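Local structure of CrtC domain-containing protein (Fusarium vanettenii 77-13-4, 7A0Q) at residues A[231-236]-A[292-297]. The protein is a kievitone hydratase, a lyase that probably detoxifies the plant phytoalexin kievitone by adding water to it. Numbering follows the deposited sequence.
Sequences YKISAW and SGFGDF
Y231 and F294 meet at one end of a closed barrel, carried by backbones that stay well apart: their CA atoms, the nearest pair between the segments, are 10.9 Å from each other. Residues 231–236 lie on strand 232–240, while 292–297 turn out of the loop behind strand 282–291 into strand 295–308. These strands are not neighbours in the sheet, so side chains alone bridge the gap, burying a modest 160 Å².

The bridge is a T-shaped aromatic pair. F294 directs the CE1–CZ edge of its ring at one face of Y231, with the planes at 87° and the centroids 4.9 Å apart. Its CZ stands over the centre of the tyrosine ring, 3.8 Å from Y231 CG, and its CE1 reaches Y231 CE1 at 3.7 Å. The chi1 of -174° swings the F294 ring away from its own backbone N, toward Y231 and I233. On its other flank CE2 meets the CD1 methyl of I233 at 4.1 Å, an oblique apolar contact; I233 holds CD1 anti to CA (chi2 175°), which carries the methyl out toward the phenyl ring. Thus one ring touches Y231 and I233, two residues apart in the chain, both pointing toward it.

Around this trio, I252, L260, L262 and V328 add apolar contacts to F294, and H329 makes a further edge-to-face pair with it. A classic beta bulge, in which F294 and G295 together lie opposite I291, interrupts the pairing just where the chain enters strand 295–308. Such packing, with side chains from the second strand's region and from the loop leading into the sixth strand meeting across the barrel end, is characteristic of the eight-stranded antiparallel barrel of the lipocalin-like domain, here through an aromatic pair flanked by aliphatic side chains.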
loop_
_atom_site.group_PDB
_atom_site.type_symbol
_atom_site.label_atom_id
_atom_site.label_comp_id
_atom_site.label_asym_id
_atom_site.label_seq_id
_atom_site.Cartn_x
_atom_site.Cartn_y
_atom_site.Cartn_z
ATOM N N TYR A 231 -1.650 -16.137 -3.408
ATOM C CA TYR A 231 -2.474 -15.066 -3.956
ATOM C C TYR A 231 -2.158 -13.724 -3.304
ATOM O O TYR A 231 -2.192 -13.588 -2.077
ATOM C CB TYR A 231 -3.955 -15.391 -3.747
ATOM C CG TYR A 231 -4.479 -16.523 -4.598
ATOM C CD1 TYR A 231 -4.345 -16.499 -5.984
ATOM C CD2 TYR A 231 -5.117 -17.615 -4.017
ATOM C CE1 TYR A 231 -4.835 -17.533 -6.774
ATOM C CE2 TYR A 231 -5.607 -18.655 -4.803
ATOM C CZ TYR A 231 -5.467 -18.603 -6.177
ATOM O OH TYR A 231 -5.959 -19.633 -6.964
ATOM N N LYS A 232 -1.886 -12.718 -4.131
ATOM C CA LYS A 232 -1.715 -11.346 -3.669
ATOM C C LYS A 232 -2.673 -10.483 -4.469
ATOM O O LYS A 232 -2.662 -10.523 -5.705
ATOM C CB LYS A 232 -0.266 -10.864 -3.845
ATOM C CG LYS A 232 0.790 -11.755 -3.178
ATOM C CD LYS A 232 0.566 -11.822 -1.661
ATOM C CE LYS A 232 1.591 -12.711 -0.985
ATOM N NZ LYS A 232 1.283 -12.908 0.474
ATOM N N ILE A 233 -3.511 -9.720 -3.776
ATOM C CA ILE A 233 -4.626 -9.023 -4.405
ATOM C C ILE A 233 -4.434 -7.520 -4.260
ATOM O O ILE A 233 -4.232 -7.019 -3.150
ATOM C CB ILE A 233 -5.968 -9.441 -3.791
ATOM C CG1 ILE A 233 -6.120 -10.955 -3.882
ATOM C CG2 ILE A 233 -7.124 -8.704 -4.491
ATOM C CD1 ILE A 233 -7.355 -11.471 -3.194
ATOM N N SER A 234 -4.562 -6.806 -5.378
ATOM C CA SER A 234 -4.514 -5.345 -5.410
ATOM C C SER A 234 -5.785 -4.882 -6.111
ATOM O O SER A 234 -5.935 -5.087 -7.316
ATOM C CB SER A 234 -3.257 -4.872 -6.145
ATOM O OG SER A 234 -3.223 -3.471 -6.329
ATOM N N ALA A 235 -6.726 -4.306 -5.356
ATOM C CA ALA A 235 -8.079 -4.074 -5.856
ATOM C C ALA A 235 -8.438 -2.601 -5.760
ATOM O O ALA A 235 -8.261 -1.982 -4.707
ATOM C CB ALA A 235 -9.102 -4.906 -5.068
ATOM N N TRP A 236 -9.008 -2.063 -6.840
ATOM C CA TRP A 236 -9.367 -0.650 -6.921
ATOM C C TRP A 236 -10.864 -0.483 -7.148
ATOM O O TRP A 236 -11.451 -1.156 -8.002
ATOM C CB TRP A 236 -8.644 0.043 -8.080
ATOM C CG TRP A 236 -7.171 0.293 -7.876
ATOM C CD1 TRP A 236 -6.147 -0.522 -8.247
ATOM C CD2 TRP A 236 -6.579 1.468 -7.319
ATOM N NE1 TRP A 236 -4.932 0.064 -7.923
ATOM C CE2 TRP A 236 -5.175 1.288 -7.352
ATOM C CE3 TRP A 236 -7.100 2.650 -6.772
ATOM C CZ2 TRP A 236 -4.292 2.257 -6.878
ATOM C CZ3 TRP A 236 -6.221 3.610 -6.309
ATOM C CH2 TRP A 236 -4.830 3.408 -6.361
ATOM N N SER A 292 -15.291 -11.585 -9.191
ATOM C CA SER A 292 -15.980 -12.437 -10.159
ATOM C C SER A 292 -15.150 -13.660 -10.505
ATOM O O SER A 292 -14.007 -13.542 -10.963
ATOM C CB SER A 292 -16.292 -11.646 -11.430
ATOM O OG SER A 292 -17.098 -12.402 -12.332
ATOM N N GLY A 293 -15.738 -14.838 -10.298
ATOM C CA GLY A 293 -15.096 -16.087 -10.637
ATOM C C GLY A 293 -14.037 -16.544 -9.661
ATOM O O GLY A 293 -13.426 -17.599 -9.885
ATOM N N PHE A 294 -13.804 -15.797 -8.581
ATOM C CA PHE A 294 -12.681 -16.059 -7.687
ATOM C C PHE A 294 -13.126 -16.327 -6.255
ATOM O O PHE A 294 -12.791 -17.382 -5.707
ATOM C CB PHE A 294 -11.697 -14.879 -7.738
ATOM C CG PHE A 294 -10.432 -15.111 -6.957
ATOM C CD1 PHE A 294 -9.412 -15.893 -7.480
ATOM C CD2 PHE A 294 -10.261 -14.555 -5.697
ATOM C CE1 PHE A 294 -8.250 -16.115 -6.764
ATOM C CE2 PHE A 294 -9.097 -14.772 -4.978
ATOM C CZ PHE A 294 -8.087 -15.555 -5.512
ATOM N N GLY A 295 -13.851 -15.409 -5.625
ATOM C CA GLY A 295 -14.313 -15.655 -4.270
ATOM C C GLY A 295 -15.032 -14.448 -3.715
ATOM O O GLY A 295 -15.190 -13.424 -4.383
ATOM N N ASP A 296 -15.491 -14.582 -2.476
ATOM C CA ASP A 296 -16.111 -13.458 -1.792
ATOM C C ASP A 296 -15.490 -13.317 -0.413
ATOM O O ASP A 296 -15.016 -14.289 0.179
ATOM C CB ASP A 296 -17.650 -13.582 -1.700
ATOM C CG ASP A 296 -18.115 -14.923 -1.174
ATOM O OD1 ASP A 296 -17.389 -15.560 -0.385
ATOM O OD2 ASP A 296 -19.228 -15.345 -1.547
ATOM N N PHE A 297 -15.471 -12.084 0.077
ATOM C CA PHE A 297 -14.706 -11.734 1.263
ATOM C C PHE A 297 -15.481 -10.765 2.137
ATOM O O PHE A 297 -16.180 -9.882 1.633
ATOM C CB PHE A 297 -13.350 -11.122 0.878
ATOM C CG PHE A 297 -12.574 -11.959 -0.097
ATOM C CD1 PHE A 297 -11.686 -12.918 0.354
ATOM C CD2 PHE A 297 -12.772 -11.816 -1.466
ATOM C CE1 PHE A 297 -10.982 -13.711 -0.546
ATOM C CE2 PHE A 297 -12.080 -12.605 -2.370
ATOM C CZ PHE A 297 -11.183 -13.547 -1.915
#